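Local coordinates for methyltransferase (Pectobacterium atrosepticum SCRI1043, PDB 2P7H), which probably transfers methyl groups from S-adenosylmethionine to a substrate that is not yet known, at residues L46-S51 and N106-H111; K53-S58 and Q81-D86. One frame throughout, in Å; residues are numbered along the deposited sequence. Where two conformers were deposited one is given.

In the fold
Followed from the N terminus, the chain passes helix 24-37 and enters the sheet at strand 46-49, whose turn leads straight into helix 55-60. It then forms strand 67-71 and helix 74-81. Contact 2 closes the shorter loop, bringing the connection 81-86, ahead of edge strand 88-92, back onto residues 53-58. Contact 1 closes the longer loop by pairing strand 46-49 with strand 104-110 in the middle of the sheet, so the whole of contact 2 falls between its two segments. The two meet directly: Glu48 OE1 probably hydrogen-bonds Thr57 OG1, and Phe56 packs on Val108, joining the face of the sheet that carries Glu48 and Val108 to helix 55-60.

Contact 1. Residues L46-S51 and N106-H111; sequences LLELGS and NIVLTH. With TRS (2-amino-2-hydroxymethyl-propane-1,3-diol), chain O.
Val108 O is held from two directions: Leu49 N donates to it over 3.0 Å, and a water gives it a second, longer bond. Two residues earlier, Leu47 uses both its backbone groups, N to Asn106 O and O to Val108 N, each 2.8 Å. Strands 46-49 and 106-110 thus run parallel, 15° apart. On one face Leu47 and Ile107 lie side by side, CD2 of the leucine beside CD1 of the isoleucine. Next to them the side chain of Leu49 slants across Ile107, its CD1 3.7 Å from CG2. With CG opposite the backbone N (chi1 -166°) and chi2 near 64°, Leu109 turns CD1 to 3.6 Å from Leu49 CB. On the other face Leu46 CD1 rests against both Asn106 CB and Val108 CG2. Glu48 shares this face; its extended chain delivers OE2 to O3 of a bound Tris molecule at 2.6 Å, while OE1 pairs with Thr57. Beyond Leu49 the strands part, and the water bridges them by donating to Leu49 O, accepting from Thr110 N and meeting Tris O3. The Tris nitrogen donates to Gly50 O (2.9 Å) and Thr110 O (2.8 Å), one acceptor from each segment. These two carbonyls, at the carboxyl ends of the strands, would suit an ammonium group, while the Glu48 carboxylate nearby accepts a hydroxyl. The Tris probably comes from the crystallisation liquor, but its position is consistent with the place where the methionine part of S-adenosylmethionine binds in related methyltransferases.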
# COMPACT_ATOMS: atom_id res chain seq x y z
N LEU C 46 -1.85 -35.52 1.25
CA LEU C 46 -1.43 -34.34 0.50
C LEU C 46 -1.14 -34.77 -0.93
O LEU C 46 -0.59 -35.87 -1.15
CB LEU C 46 -0.18 -33.71 1.09
CG LEU C 46 0.26 -32.43 0.35
CD1 LEU C 46 0.60 -31.36 1.33
CD2 LEU C 46 1.43 -32.73 -0.59
N LEU C 47 -1.56 -33.94 -1.87
CA LEU C 47 -1.25 -34.12 -3.28
C LEU C 47 -0.36 -32.96 -3.69
O LEU C 47 -0.77 -31.80 -3.56
CB LEU C 47 -2.51 -34.06 -4.11
CG LEU C 47 -2.39 -34.14 -5.62
CD1 LEU C 47 -1.68 -35.42 -6.07
CD2 LEU C 47 -3.82 -34.08 -6.24
N GLU C 48 0.82 -33.26 -4.21
CA GLU C 48 1.75 -32.23 -4.73
C GLU C 48 1.77 -32.29 -6.25
O GLU C 48 2.22 -33.27 -6.83
CB GLU C 48 3.17 -32.41 -4.19
CG GLU C 48 4.06 -31.25 -4.54
CD GLU C 48 5.52 -31.46 -4.24
OE1 GLU C 48 5.91 -32.55 -3.73
OE2 GLU C 48 6.30 -30.53 -4.53
N LEU C 49 1.21 -31.26 -6.90
CA LEU C 49 1.11 -31.21 -8.35
C LEU C 49 2.32 -30.48 -8.93
O LEU C 49 2.59 -29.32 -8.61
CB LEU C 49 -0.18 -30.49 -8.77
CG LEU C 49 -1.45 -31.28 -8.47
CD1 LEU C 49 -2.70 -30.38 -8.69
CD2 LEU C 49 -1.50 -32.61 -9.30
N GLY C 50 3.05 -31.15 -9.80
CA GLY C 50 4.26 -30.59 -10.34
C GLY C 50 5.41 -30.67 -9.36
O GLY C 50 6.02 -29.67 -9.07
N SER C 51 5.74 -31.88 -8.93
CA SER C 51 6.63 -32.08 -7.80
C SER C 51 8.11 -32.05 -8.26
O SER C 51 9.05 -31.95 -7.44
CB SER C 51 6.26 -33.39 -7.11
OG SER C 51 6.18 -34.45 -8.06
N ASN C 106 -5.22 -31.91 1.26
CA ASN C 106 -4.35 -30.80 0.94
C ASN C 106 -3.81 -31.02 -0.48
O ASN C 106 -3.39 -32.10 -0.81
CB ASN C 106 -3.18 -30.72 1.92
CG ASN C 106 -3.63 -30.67 3.34
OD1 ASN C 106 -3.78 -29.57 3.93
ND2 ASN C 106 -3.89 -31.84 3.91
N ILE C 107 -3.88 -29.98 -1.30
CA ILE C 107 -3.26 -30.00 -2.62
C ILE C 107 -2.36 -28.80 -2.76
O ILE C 107 -2.77 -27.67 -2.49
CB ILE C 107 -4.33 -30.00 -3.71
CG1 ILE C 107 -5.27 -31.18 -3.47
CG2 ILE C 107 -3.67 -29.99 -5.15
CD1 ILE C 107 -6.34 -31.38 -4.62
N VAL C 108 -1.16 -29.03 -3.29
CA VAL C 108 -0.13 -28.01 -3.39
C VAL C 108 0.13 -27.75 -4.85
O VAL C 108 0.37 -28.67 -5.58
CB VAL C 108 1.15 -28.43 -2.60
CG1 VAL C 108 2.30 -27.55 -2.93
CG2 VAL C 108 0.85 -28.40 -1.08
N LEU C 109 -0.07 -26.49 -5.29
CA LEU C 109 0.24 -26.08 -6.68
C LEU C 109 1.08 -24.80 -6.58
O LEU C 109 0.55 -23.68 -6.57
CB LEU C 109 -1.04 -25.83 -7.48
CG LEU C 109 -0.92 -25.72 -9.01
CD1 LEU C 109 -0.43 -27.00 -9.72
CD2 LEU C 109 -2.25 -25.22 -9.60
N THR C 110 2.39 -24.99 -6.50
CA THR C 110 3.31 -23.88 -6.23
C THR C 110 4.27 -23.71 -7.41
O THR C 110 5.05 -24.66 -7.77
CB THR C 110 4.06 -24.04 -4.89
OG1 THR C 110 5.04 -25.08 -4.99
CG2 THR C 110 3.08 -24.30 -3.71
N HIS C 111 4.18 -22.52 -8.04
CA HIS C 111 4.98 -22.12 -9.21
C HIS C 111 4.82 -23.11 -10.34
O HIS C 111 5.79 -23.50 -11.03
CB HIS C 111 6.45 -21.88 -8.84
CG HIS C 111 6.66 -20.66 -7.97
ND1 HIS C 111 7.74 -19.82 -8.11
CD2 HIS C 111 5.89 -20.11 -7.00
CE1 HIS C 111 7.66 -18.84 -7.23
NE2 HIS C 111 6.55 -19.00 -6.53
C TRS O . 7.49 -27.18 -7.07
C1 TRS O . 8.57 -28.15 -7.58
C2 TRS O . 8.08 -25.79 -6.77
C3 TRS O . 6.87 -27.71 -5.74
N TRS O . 6.53 -27.00 -8.17
O1 TRS O . 9.66 -28.32 -6.67
O2 TRS O . 8.72 -25.27 -7.92
O3 TRS O . 5.61 -28.37 -5.80
O HOH W 1 3.32 -27.76 -6.70

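Contact 2. Residues K53-S58 and Q81-D86; sequences KGDFTS and QGRLKD
Leu84 lays its two methyls over the start of helix 55-60. CD2 touches Gly54 O at 3.6 Å and lies beside Ser58 N and CB, covering the hydrogen bond from that N to that O. CD1 meets Thr57 CB and CG2, both at 3.7 Å, the side chains crossing at about a right angle. The hydroxyl of Thr57 bonds Glu48, in strand 46-49 just before this helix. Gly54, with a positive phi of 84° and no CB, lets Leu84 and the CD of Arg83 come close to the backbone. Arg83 reaches across to the same turn: CG sits between its own N and carbonyl carbon (chi1 54°), and bends at chi2 and chi3 bring the guanidinium across residues 53-58. Gly54 O lies under one face of this group, toward its rim, and Ser58 CB below NH1. At the edge, NH2 makes a salt bridge of 3.1 Å to Asp55 OD1. That oxygen lies in the guanidinium plane, but the carboxylate is turned 80° against it and is met on its anti side, out of its own plane; a single N-H...O bond makes the pairing. Ser58 OG turns back to Asp55 O at 2.9 Å from above the carbonyl plane. Lys53 O, near the guanidinium edge, is bonded to His79 in helix 74-81. The sequence from Glu48 through Gly50 to Gly54 resembles the glycine-rich first motif of Rossmann-like methyltransferases, where the loop after the first strand and the following helix border the cofactor pocket; here that turn is covered by the connection into edge strand 88-92.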
# COMPACT_ATOMS: atom_id res chain seq x y z
N LYS C 53 11.73 -32.38 -8.96
CA LYS C 53 12.84 -33.21 -8.46
C LYS C 53 12.71 -33.49 -6.99
O LYS C 53 13.62 -34.00 -6.38
CB LYS C 53 14.20 -32.53 -8.73
CG LYS C 53 14.50 -32.37 -10.22
CD LYS C 53 15.94 -32.62 -10.58
CE LYS C 53 16.85 -31.47 -10.24
NZ LYS C 53 18.12 -31.64 -11.00
N GLY C 54 11.59 -33.14 -6.39
CA GLY C 54 11.34 -33.46 -4.99
C GLY C 54 11.92 -32.49 -3.96
O GLY C 54 11.89 -32.76 -2.76
N ASP C 55 12.42 -31.35 -4.42
CA ASP C 55 13.03 -30.36 -3.52
C ASP C 55 12.02 -29.82 -2.53
O ASP C 55 12.34 -29.67 -1.35
CB ASP C 55 13.64 -29.21 -4.33
CG ASP C 55 14.75 -29.69 -5.28
OD1 ASP C 55 15.75 -30.23 -4.79
OD2 ASP C 55 14.59 -29.55 -6.51
N PHE C 56 10.78 -29.58 -2.96
CA PHE C 56 9.75 -29.07 -2.04
C PHE C 56 9.14 -30.25 -1.28
O PHE C 56 8.86 -30.15 -0.10
CB PHE C 56 8.67 -28.29 -2.79
CG PHE C 56 7.82 -27.39 -1.91
CD1 PHE C 56 8.39 -26.39 -1.15
CD2 PHE C 56 6.44 -27.55 -1.86
CE1 PHE C 56 7.64 -25.57 -0.35
CE2 PHE C 56 5.68 -26.73 -1.05
CZ PHE C 56 6.27 -25.75 -0.29
N THR C 57 8.94 -31.37 -1.98
CA THR C 57 8.46 -32.59 -1.33
C THR C 57 9.25 -32.92 -0.05
O THR C 57 8.67 -33.32 0.95
CB THR C 57 8.51 -33.79 -2.28
OG1 THR C 57 8.21 -33.36 -3.61
CG2 THR C 57 7.54 -34.91 -1.84
N SER C 58 10.57 -32.78 -0.07
CA SER C 58 11.37 -33.10 1.12
C SER C 58 10.89 -32.32 2.34
O SER C 58 10.77 -32.89 3.43
CB SER C 58 12.87 -32.87 0.88
OG SER C 58 13.18 -31.51 0.70
N GLN C 81 12.67 -39.78 -6.50
CA GLN C 81 12.51 -41.11 -5.89
C GLN C 81 13.78 -41.58 -5.17
O GLN C 81 13.71 -42.28 -4.15
CB GLN C 81 12.10 -42.11 -6.97
CG GLN C 81 10.99 -43.03 -6.56
CD GLN C 81 10.31 -43.70 -7.74
OE1 GLN C 81 10.18 -43.12 -8.82
NE2 GLN C 81 9.85 -44.92 -7.53
N GLY C 82 14.94 -41.17 -5.68
CA GLY C 82 16.22 -41.48 -5.06
C GLY C 82 16.62 -40.63 -3.85
O GLY C 82 17.58 -40.97 -3.17
N ARG C 83 15.90 -39.54 -3.57
CA ARG C 83 16.32 -38.66 -2.47
C ARG C 83 15.26 -38.42 -1.38
O ARG C 83 15.52 -37.69 -0.43
CB ARG C 83 16.87 -37.33 -3.01
CG ARG C 83 15.96 -36.53 -3.97
CD ARG C 83 14.95 -35.62 -3.27
NE ARG C 83 15.32 -34.19 -3.28
CZ ARG C 83 15.78 -33.50 -2.24
NH1 ARG C 83 15.95 -34.07 -1.04
NH2 ARG C 83 16.08 -32.22 -2.38
N LEU C 84 14.09 -39.05 -1.49
CA LEU C 84 13.01 -38.83 -0.53
C LEU C 84 12.76 -40.07 0.33
O LEU C 84 13.12 -41.17 -0.06
CB LEU C 84 11.73 -38.44 -1.28
CG LEU C 84 11.80 -37.14 -2.09
CD1 LEU C 84 10.50 -36.90 -2.80
CD2 LEU C 84 12.12 -35.96 -1.23
N LYS C 85 12.15 -39.89 1.50
CA LYS C 85 11.79 -41.03 2.35
C LYS C 85 10.60 -41.78 1.75
O LYS C 85 9.96 -41.32 0.80
CB LYS C 85 11.41 -40.59 3.77
CG LYS C 85 12.49 -39.82 4.53
CD LYS C 85 11.87 -38.92 5.60
N ASP C 86 10.31 -42.95 2.32
CA ASP C 86 9.12 -43.71 1.97
C ASP C 86 7.85 -42.95 2.34
O ASP C 86 7.89 -41.95 3.07
CB ASP C 86 9.13 -45.08 2.65
CG ASP C 86 10.17 -46.03 2.07
OD1 ASP C 86 10.49 -45.91 0.86
OD2 ASP C 86 10.67 -46.91 2.82